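PDB 5CPC: secreted effector protein SopD from Salmonella typhimurium, which acts inside host cells as a type III secreted effector, cooperating with SopB in membrane fission and macropinosome formation during invasion and contributing to replication in macrophages. Local coordinates for residues 30-38 and 157-165; 74-84 and 119-129. One frame throughout, in Å; residues are numbered along the deposited sequence.

Contact 1. Residues 30-38 and 157-165; sequences KAIHMGGWD and KMTWHPELL
Met34 and Ile32 reach the end of helix 141-160 at two neighbouring points. The Met34 sulfur meets the Trp160 indole at its edge, SD lying 3.9 Å from CE3 in a Met-aromatic contact, while the Met34 methyl CE bends back onto the Pro162 ring, 3.7 Å from its CG. A flexible thioether suits this place: with CG between the backbone N and carbonyl carbon (chi1 66°) and a bend at chi3, one chain serves both the indole and the proline. Ile32 extends its CD1 to within 3.6 Å of Trp160 CB, at the root of the indole. Next to Ile32, the His161 ring turns its edge to the backbone, CE1 lying 3.4 Å from Ala31 O.

Polar matching falls to one water, which accepts from His33 N and donates to Trp160 O and to Glu163 OE2; the water oxygen lies 2.8 Å from Glu163 OE2. The other carboxylate oxygen, Glu163 OE1, takes the proton of His161 ND1 at 2.9 Å, almost in the imidazole plane, so both oxygens of one acid are used and the histidine ring is fixed in rotation. His33 is held likewise from ND1 by Asp38 OD2, 2.7 Å away.

Beyond this shell, Tyr82 OH hydrogen-bonds to Trp160 NE1, and Ile32 and Met34 also pack on helix 49-60; the contact thus lays the chain's first modelled residues between that helix and the turn joining helices 141-160 and 163-167.

Contact 2. Residues 74-84 and 119-129; sequences NVEDINKIYAF and ISQSNIKDILN
Lys80 stretches its extended chain to Ser120 and Gln121 and divides its ammonium between two oxygens: NZ donates to Gln121 O and to Ser120 OG, each 2.9 Å away. Helix 76-84 here crosses strand 119-123 at 132° with 8.3 Å between axes, a gap that a long, flexible lysine can bridge; on the way its CD passes Ser122 OG. Asp77 points at the same serine, its OD1 3.1 Å from Ser122 OG; the hydroxyl proton may go there or to Gln121 O. The other oxygen, Asp77 OD2, lies 3.4 Å from Asp126 CB. It is also 4.2 Å from Asp126 OD2, a pair of like charges that may raise the affinity of one carboxylate for a proton. Asn123 ND2 gives Asp126 OD2 a hydrogen bond from above its plane.

Ahead of the N-cap residue Val75, two amides meet: Asn74 ND2 donates to Asn129 OD1 at 2.7 Å, the planes turned 74° apart. Asn74 CG stands anti to the backbone N (chi1 175°), which turns the amide towards Asn129. Asn129, with positive phi, closes helix 124-127 in a Schellman motif, and its ND2 is held by Ser258 O. A water accepts from Ile78 N within reach of Asn74 O and Asp126 O, between the segments.

The apolar part centres on Ile127. Its CG2 touches Ile78 CG1 at 3.8 Å, the branched chains crossing at about a right angle, and its CD1 approaches that of Ile81; Phe110 and Leu253 extend this packing.

Such chemistry implies isoleucines packed by shape, while Lys80 ties helix to strand and Asn74 ties the preceding chain to the end of helix 124-127, with Asp77-Ser122 a possible further bond.

In the fold
Contact 1 lies near the surface, its centre about 21 Å from the centre of the chain, whereas contact 2 is partly buried, its centre about 15 Å from the centre of the chain, and covers more area. The contact centres are about 20 Å apart, yet the two touch: besides the tie from Trp160 to Tyr82, Thr159 packs on Asn79 and Met158 on Val75, so helices 76-90 and 141-160 are common ground. Along the chain, contact 2 falls between the two segments of contact 1. Their chemistry follows their place: in the outer contact the polar link between segments goes through a water, while the inner one adds direct side-chain hydrogen bonds to its water, beside packed isoleucines.

Contact 1. Residues 30-38 and 157-165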
loop_
_atom_site.group_PDB
_atom_site.type_symbol
_atom_site.label_atom_id
_atom_site.label_comp_id
_atom_site.label_asym_id
_atom_site.label_seq_id
_atom_site.Cartn_x
_atom_site.Cartn_y
_atom_site.Cartn_z
ATOM N N LYS A 30 -0.515 -19.817 8.852
ATOM C CA LYS A 30 0.953 -19.935 8.522
ATOM C C LYS A 30 1.855 -19.897 9.788
ATOM O O LYS A 30 1.774 -18.950 10.590
ATOM C CB LYS A 30 1.363 -18.814 7.578
ATOM C CG LYS A 30 1.998 -19.279 6.280
ATOM C CD LYS A 30 3.509 -19.418 6.421
ATOM C CE LYS A 30 4.234 -19.021 5.118
ATOM N NZ LYS A 30 4.042 -19.933 3.927
ATOM N N ALA A 31 2.737 -20.899 9.915
ATOM C CA ALA A 31 3.626 -21.085 11.078
ATOM C C ALA A 31 4.381 -19.849 11.619
ATOM O O ALA A 31 5.199 -19.231 10.923
ATOM C CB ALA A 31 4.621 -22.256 10.822
ATOM N N ILE A 32 4.123 -19.518 12.884
ATOM C CA ILE A 32 4.885 -18.494 13.536
ATOM C C ILE A 32 6.065 -19.162 14.254
ATOM O O ILE A 32 5.916 -20.215 14.861
ATOM C CB ILE A 32 4.034 -17.770 14.506
ATOM C CG1 ILE A 32 2.974 -16.973 13.714
ATOM C CG2 ILE A 32 4.935 -16.940 15.448
ATOM C CD1 ILE A 32 2.005 -16.204 14.584
ATOM N N HIS A 33 7.232 -18.538 14.183
ATOM C CA HIS A 33 8.455 -19.134 14.678
ATOM C C HIS A 33 9.151 -18.283 15.720
ATOM O O HIS A 33 10.080 -18.754 16.368
ATOM C CB HIS A 33 9.461 -19.313 13.511
ATOM C CG HIS A 33 8.948 -20.110 12.343
ATOM N ND1 HIS A 33 8.648 -21.457 12.427
ATOM C CD2 HIS A 33 8.739 -19.756 11.044
ATOM C CE1 HIS A 33 8.258 -21.893 11.233
ATOM N NE2 HIS A 33 8.303 -20.880 10.379
ATOM N N MET A 34 8.752 -17.014 15.851
ATOM C CA MET A 34 9.495 -16.111 16.709
ATOM C C MET A 34 9.472 -16.583 18.177
ATOM O O MET A 34 8.569 -17.316 18.609
ATOM C CB MET A 34 8.883 -14.757 16.623
ATOM C CG MET A 34 7.486 -14.793 17.222
ATOM S SD MET A 34 6.630 -13.245 16.987
ATOM C CE MET A 34 7.889 -12.102 17.469
ATOM N N GLY A 35 10.447 -16.162 18.957
ATOM C CA GLY A 35 10.498 -16.591 20.390
ATOM C C GLY A 35 10.534 -18.123 20.644
ATOM O O GLY A 35 10.045 -18.575 21.686
ATOM N N GLY A 36 11.080 -18.911 19.705
ATOM C CA GLY A 36 11.028 -20.405 19.743
ATOM C C GLY A 36 9.581 -20.962 19.770
ATOM O O GLY A 36 9.329 -22.035 20.317
ATOM N N TRP A 37 8.616 -20.226 19.196
ATOM C CA TRP A 37 7.165 -20.612 19.248
ATOM C C TRP A 37 6.869 -22.056 18.745
ATOM O O TRP A 37 5.996 -22.753 19.318
ATOM C CB TRP A 37 6.275 -19.581 18.518
ATOM C CG TRP A 37 4.807 -19.821 18.693
ATOM C CD1 TRP A 37 3.885 -20.105 17.699
ATOM C CD2 TRP A 37 4.079 -19.829 19.927
ATOM N NE1 TRP A 37 2.650 -20.269 18.250
ATOM C CE2 TRP A 37 2.720 -20.086 19.602
ATOM C CE3 TRP A 37 4.439 -19.611 21.284
ATOM C CZ2 TRP A 37 1.712 -20.163 20.570
ATOM C CZ3 TRP A 37 3.437 -19.680 22.244
ATOM C CH2 TRP A 37 2.084 -19.980 21.888
ATOM N N ASP A 38 7.625 -22.518 17.745
ATOM C CA ASP A 38 7.554 -23.907 17.286
ATOM C C ASP A 38 7.459 -24.962 18.371
ATOM O O ASP A 38 6.771 -25.950 18.189
ATOM C CB ASP A 38 8.791 -24.256 16.430
ATOM C CG ASP A 38 9.376 -23.016 15.733
ATOM O OD1 ASP A 38 9.747 -21.993 16.509
ATOM O OD2 ASP A 38 9.427 -23.090 14.450
ATOM N N LYS A 157 2.850 -8.560 9.427
ATOM C CA LYS A 157 4.035 -9.313 9.010
ATOM C C LYS A 157 5.160 -8.981 9.930
ATOM O O LYS A 157 5.942 -9.865 10.288
ATOM C CB LYS A 157 4.441 -9.029 7.565
ATOM C CG LYS A 157 3.373 -9.412 6.566
ATOM C CD LYS A 157 3.138 -10.902 6.526
ATOM C CE LYS A 157 2.157 -11.184 5.416
ATOM N NZ LYS A 157 2.034 -12.622 5.123
ATOM N N MET A 158 5.220 -7.722 10.357
ATOM C CA MET A 158 6.296 -7.287 11.160
ATOM C C MET A 158 6.149 -7.797 12.612
ATOM O O MET A 158 7.144 -7.827 13.329
ATOM C CB MET A 158 6.376 -5.786 11.155
ATOM C CG MET A 158 7.012 -5.158 9.908
ATOM S SD MET A 158 7.042 -3.372 10.220
ATOM C CE MET A 158 8.542 -2.968 9.430
ATOM N N THR A 159 4.934 -8.215 12.993
ATOM C CA THR A 159 4.575 -8.590 14.361
ATOM C C THR A 159 4.762 -10.094 14.539
ATOM O O THR A 159 5.388 -10.556 15.497
ATOM C CB THR A 159 3.102 -8.175 14.655
ATOM O OG1 THR A 159 3.038 -6.746 14.751
ATOM C CG2 THR A 159 2.551 -8.791 15.947
ATOM N N TRP A 160 4.182 -10.865 13.640
ATOM C CA TRP A 160 4.275 -12.292 13.738
ATOM C C TRP A 160 5.437 -12.884 12.928
ATOM O O TRP A 160 5.747 -14.077 13.127
ATOM C CB TRP A 160 2.947 -12.976 13.369
ATOM C CG TRP A 160 1.807 -12.517 14.211
ATOM C CD1 TRP A 160 0.558 -12.132 13.773
ATOM C CD2 TRP A 160 1.799 -12.358 15.647
ATOM N NE1 TRP A 160 -0.222 -11.756 14.847
ATOM C CE2 TRP A 160 0.501 -11.869 16.004
ATOM C CE3 TRP A 160 2.751 -12.585 16.666
ATOM C CZ2 TRP A 160 0.128 -11.625 17.341
ATOM C CZ3 TRP A 160 2.393 -12.330 18.007
ATOM C CH2 TRP A 160 1.086 -11.843 18.331
ATOM N N HIS A 161 6.078 -12.098 12.042
ATOM C CA HIS A 161 7.168 -12.657 11.207
ATOM C C HIS A 161 8.322 -11.739 11.064
ATOM O O HIS A 161 8.629 -11.348 9.933
ATOM C CB HIS A 161 6.683 -13.010 9.806
ATOM C CG HIS A 161 5.595 -14.004 9.833
ATOM N ND1 HIS A 161 5.833 -15.337 10.091
ATOM C CD2 HIS A 161 4.251 -13.858 9.758
ATOM C CE1 HIS A 161 4.676 -15.981 10.127
ATOM N NE2 HIS A 161 3.703 -15.110 9.910
ATOM N N PRO A 162 8.947 -11.392 12.193
ATOM C CA PRO A 162 10.060 -10.498 12.267
ATOM C C PRO A 162 11.281 -11.051 11.482
ATOM O O PRO A 162 12.167 -10.278 11.104
ATOM C CB PRO A 162 10.346 -10.450 13.780
ATOM C CG PRO A 162 9.847 -11.776 14.326
ATOM C CD PRO A 162 8.603 -11.974 13.515
ATOM N N GLU A 163 11.309 -12.374 11.245
ATOM C CA GLU A 163 12.384 -13.010 10.485
ATOM C C GLU A 163 12.385 -12.359 9.109
ATOM O O GLU A 163 13.464 -12.133 8.546
ATOM C CB GLU A 163 12.203 -14.546 10.405
ATOM C CG GLU A 163 10.916 -15.117 9.666
ATOM C CD GLU A 163 9.638 -15.208 10.589
ATOM O OE1 GLU A 163 8.638 -15.876 10.176
ATOM O OE2 GLU A 163 9.613 -14.631 11.722
ATOM N N LEU A 164 11.185 -12.017 8.596
ATOM C CA LEU A 164 11.054 -11.465 7.231
ATOM C C LEU A 164 11.963 -10.292 7.008
ATOM O O LEU A 164 12.670 -10.299 6.037
ATOM C CB LEU A 164 9.620 -11.050 6.841
ATOM C CG LEU A 164 8.677 -12.189 6.479
ATOM C CD1 LEU A 164 7.288 -11.651 6.159
ATOM C CD2 LEU A 164 9.224 -13.076 5.326
ATOM N N LEU A 165 11.914 -9.276 7.872
ATOM C CA LEU A 165 12.709 -8.053 7.650
ATOM C C LEU A 165 14.142 -8.173 8.192
ATOM O O LEU A 165 15.021 -7.348 7.874
ATOM C CB LEU A 165 12.015 -6.848 8.297
ATOM C CG LEU A 165 12.746 -5.505 8.436
ATOM C CD1 LEU A 165 12.460 -4.606 7.264
ATOM C CD2 LEU A 165 12.371 -4.795 9.737
HETATM O O HOH W 1 7.771 -15.975 13.377
#

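Contact 2. Residues 74-84 and 119-129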
loop_
_atom_site.group_PDB
_atom_site.type_symbol
_atom_site.label_atom_id
_atom_site.label_comp_id
_atom_site.label_asym_id
_atom_site.label_seq_id
_atom_site.Cartn_x
_atom_site.Cartn_y
_atom_site.Cartn_z
ATOM N N ASN A 74 11.096 2.242 13.539
ATOM C CA ASN A 74 10.060 3.186 13.999
ATOM C C ASN A 74 8.654 2.666 13.620
ATOM O O ASN A 74 8.091 3.060 12.593
ATOM C CB ASN A 74 10.366 4.577 13.405
ATOM C CG ASN A 74 9.275 5.634 13.726
ATOM O OD1 ASN A 74 8.549 5.517 14.719
ATOM N ND2 ASN A 74 9.176 6.678 12.883
ATOM N N VAL A 75 8.111 1.736 14.397
ATOM C CA VAL A 75 6.898 1.032 13.942
ATOM C C VAL A 75 5.753 1.016 14.928
ATOM O O VAL A 75 4.779 0.257 14.759
ATOM C CB VAL A 75 7.191 -0.410 13.442
ATOM C CG1 VAL A 75 8.179 -0.358 12.256
ATOM C CG2 VAL A 75 7.729 -1.331 14.596
ATOM N N GLU A 76 5.842 1.862 15.951
ATOM C CA GLU A 76 4.869 1.793 17.011
ATOM C C GLU A 76 3.514 2.259 16.420
ATOM O O GLU A 76 2.523 1.569 16.514
ATOM C CB GLU A 76 5.332 2.662 18.312
ATOM N N ASP A 77 3.497 3.410 15.788
ATOM C CA ASP A 77 2.288 3.918 15.096
ATOM C C ASP A 77 1.712 2.997 14.047
ATOM O O ASP A 77 0.515 2.660 14.136
ATOM C CB ASP A 77 2.505 5.329 14.594
ATOM C CG ASP A 77 2.986 6.240 15.712
ATOM O OD1 ASP A 77 2.163 6.854 16.425
ATOM O OD2 ASP A 77 4.208 6.298 15.917
ATOM N N ILE A 78 2.544 2.500 13.115
ATOM C CA ILE A 78 2.005 1.615 12.083
ATOM C C ILE A 78 1.434 0.313 12.671
ATOM O O ILE A 78 0.354 -0.110 12.263
ATOM C CB ILE A 78 3.017 1.357 10.860
ATOM C CG1 ILE A 78 2.246 0.984 9.581
ATOM C CG2 ILE A 78 4.151 0.355 11.229
ATOM C CD1 ILE A 78 3.169 0.701 8.341
ATOM N N ASN A 79 2.108 -0.318 13.637
ATOM C CA ASN A 79 1.555 -1.529 14.311
ATOM C C ASN A 79 0.230 -1.349 15.063
ATOM O O ASN A 79 -0.510 -2.326 15.294
ATOM C CB ASN A 79 2.590 -2.176 15.270
ATOM C CG ASN A 79 3.773 -2.832 14.506
ATOM O OD1 ASN A 79 3.575 -3.692 13.663
ATOM N ND2 ASN A 79 4.973 -2.387 14.786
ATOM N N LYS A 80 -0.087 -0.113 15.440
ATOM C CA LYS A 80 -1.385 0.117 16.098
ATOM C C LYS A 80 -2.514 -0.358 15.254
ATOM O O LYS A 80 -3.432 -0.929 15.791
ATOM C CB LYS A 80 -1.616 1.571 16.478
ATOM C CG LYS A 80 -0.781 2.022 17.676
ATOM C CD LYS A 80 -1.074 3.491 18.046
ATOM C CE LYS A 80 -0.051 3.994 19.044
ATOM N NZ LYS A 80 -0.457 5.361 19.545
ATOM N N ILE A 81 -2.392 -0.223 13.922
ATOM C CA ILE A 81 -3.487 -0.491 13.050
ATOM C C ILE A 81 -3.816 -1.972 13.093
ATOM O O ILE A 81 -4.976 -2.349 13.365
ATOM C CB ILE A 81 -3.273 0.027 11.554
ATOM C CG1 ILE A 81 -2.860 1.518 11.421
ATOM C CG2 ILE A 81 -4.459 -0.344 10.699
ATOM C CD1 ILE A 81 -3.585 2.564 12.257
ATOM N N TYR A 82 -2.832 -2.836 12.822
ATOM C CA TYR A 82 -3.089 -4.274 13.002
ATOM C C TYR A 82 -3.443 -4.618 14.487
ATOM O O TYR A 82 -4.349 -5.413 14.718
ATOM C CB TYR A 82 -1.929 -5.174 12.480
ATOM C CG TYR A 82 -2.168 -6.631 12.692
ATOM C CD1 TYR A 82 -1.258 -7.390 13.453
ATOM C CD2 TYR A 82 -3.314 -7.265 12.183
ATOM C CE1 TYR A 82 -1.461 -8.780 13.679
ATOM C CE2 TYR A 82 -3.554 -8.694 12.411
ATOM C CZ TYR A 82 -2.598 -9.419 13.167
ATOM O OH TYR A 82 -2.761 -10.747 13.440
ATOM N N ALA A 83 -2.801 -3.992 15.459
ATOM C CA ALA A 83 -3.134 -4.301 16.932
ATOM C C ALA A 83 -4.619 -3.998 17.253
ATOM O O ALA A 83 -5.355 -4.791 17.923
ATOM C CB ALA A 83 -2.250 -3.513 17.855
ATOM N N PHE A 84 -5.085 -2.877 16.704
ATOM C CA PHE A 84 -6.512 -2.521 16.853
ATOM C C PHE A 84 -7.419 -3.601 16.258
ATOM O O PHE A 84 -8.486 -3.909 16.809
ATOM C CB PHE A 84 -6.781 -1.121 16.284
ATOM C CG PHE A 84 -8.162 -0.564 16.628
ATOM C CD1 PHE A 84 -8.512 -0.286 17.928
ATOM C CD2 PHE A 84 -9.110 -0.351 15.614
ATOM C CE1 PHE A 84 -9.779 0.210 18.255
ATOM C CE2 PHE A 84 -10.403 0.163 15.924
ATOM C CZ PHE A 84 -10.737 0.436 17.246
ATOM N N ILE A 119 -9.290 5.638 21.937
ATOM C CA ILE A 119 -8.476 4.812 22.775
ATOM C C ILE A 119 -6.991 5.142 22.524
ATOM O O ILE A 119 -6.181 4.995 23.404
ATOM C CB ILE A 119 -8.951 3.318 22.537
ATOM C CG1 ILE A 119 -9.464 2.693 23.832
ATOM C CG2 ILE A 119 -8.053 2.476 21.604
ATOM C CD1 ILE A 119 -9.693 1.155 23.748
ATOM N N SER A 120 -6.659 5.642 21.329
ATOM C CA SER A 120 -5.267 5.921 20.919
ATOM C C SER A 120 -5.307 6.636 19.577
ATOM O O SER A 120 -6.345 6.593 18.887
ATOM C CB SER A 120 -4.476 4.594 20.770
ATOM O OG SER A 120 -3.080 4.810 20.660
ATOM N N GLN A 121 -4.199 7.278 19.199
ATOM C CA GLN A 121 -4.103 7.964 17.907
ATOM C C GLN A 121 -2.748 7.728 17.268
ATOM O O GLN A 121 -1.792 7.363 17.969
ATOM C CB GLN A 121 -4.234 9.442 18.094
ATOM C CG GLN A 121 -5.239 9.837 19.156
ATOM C CD GLN A 121 -5.555 11.312 19.120
ATOM O OE1 GLN A 121 -6.253 11.817 19.977
ATOM N NE2 GLN A 121 -5.055 12.004 18.103
ATOM N N SER A 122 -2.648 7.956 15.957
ATOM C CA SER A 122 -1.334 8.010 15.326
ATOM C C SER A 122 -1.237 9.043 14.226
ATOM O O SER A 122 -2.157 9.142 13.398
ATOM C CB SER A 122 -0.954 6.618 14.848
ATOM O OG SER A 122 -0.690 5.797 15.989
ATOM N N ASN A 123 -0.165 9.850 14.264
ATOM C CA ASN A 123 0.150 10.789 13.189
ATOM C C ASN A 123 0.459 9.910 11.991
ATOM O O ASN A 123 1.125 8.851 12.115
ATOM C CB ASN A 123 1.441 11.609 13.409
ATOM C CG ASN A 123 1.365 12.557 14.542
ATOM O OD1 ASN A 123 0.309 13.125 14.858
ATOM N ND2 ASN A 123 2.503 12.750 15.198
ATOM N N ILE A 124 0.006 10.362 10.835
ATOM C CA ILE A 124 0.261 9.659 9.573
ATOM C C ILE A 124 1.736 9.773 9.148
ATOM O O ILE A 124 2.288 8.881 8.519
ATOM C CB ILE A 124 -0.693 10.180 8.447
ATOM C CG1 ILE A 124 -0.376 9.485 7.116
ATOM C CG2 ILE A 124 -0.622 11.723 8.356
ATOM C CD1 ILE A 124 -1.580 9.120 6.281
ATOM N N LYS A 125 2.371 10.879 9.480
ATOM C CA LYS A 125 3.790 11.003 9.245
ATOM C C LYS A 125 4.637 10.051 10.098
ATOM O O LYS A 125 5.690 9.639 9.648
ATOM C CB LYS A 125 4.218 12.430 9.441
ATOM C CG LYS A 125 3.451 13.341 8.492
ATOM C CD LYS A 125 3.855 14.800 8.676
ATOM C CE LYS A 125 2.824 15.710 8.039
ATOM N NZ LYS A 125 3.382 17.065 8.046
ATOM N N ASP A 126 4.170 9.709 11.302
ATOM C CA ASP A 126 4.817 8.691 12.119
ATOM C C ASP A 126 4.559 7.288 11.586
ATOM O O ASP A 126 5.495 6.507 11.514
ATOM C CB ASP A 126 4.422 8.805 13.612
ATOM C CG ASP A 126 4.928 10.105 14.269
ATOM O OD1 ASP A 126 5.796 10.768 13.676
ATOM O OD2 ASP A 126 4.449 10.455 15.380
ATOM N N ILE A 127 3.327 6.982 11.164
ATOM C CA ILE A 127 3.005 5.707 10.503
ATOM C C ILE A 127 3.852 5.498 9.260
ATOM O O ILE A 127 4.315 4.399 9.010
ATOM C CB ILE A 127 1.532 5.628 10.036
ATOM C CG1 ILE A 127 0.637 5.126 11.134
ATOM C CG2 ILE A 127 1.386 4.645 8.835
ATOM C CD1 ILE A 127 -0.813 5.465 10.945
ATOM N N LEU A 128 4.023 6.554 8.465
ATOM C CA LEU A 128 4.801 6.467 7.237
ATOM C C LEU A 128 6.323 6.523 7.440
ATOM O O LEU A 128 7.083 6.341 6.479
ATOM C CB LEU A 128 4.380 7.564 6.216
ATOM C CG LEU A 128 2.958 7.448 5.627
ATOM C CD1 LEU A 128 2.715 8.545 4.620
ATOM C CD2 LEU A 128 2.719 6.049 5.026
ATOM N N ASN A 129 6.763 6.840 8.659
ATOM C CA ASN A 129 8.192 7.063 8.942
ATOM C C ASN A 129 8.719 8.143 8.052
ATOM O O ASN A 129 9.796 8.019 7.458
ATOM C CB ASN A 129 9.039 5.788 8.785
ATOM C CG ASN A 129 10.417 5.910 9.457
ATOM O OD1 ASN A 129 10.552 6.488 10.537
ATOM N ND2 ASN A 129 11.438 5.390 8.802
HETATM O O HOH W 2 4.878 3.721 12.770
#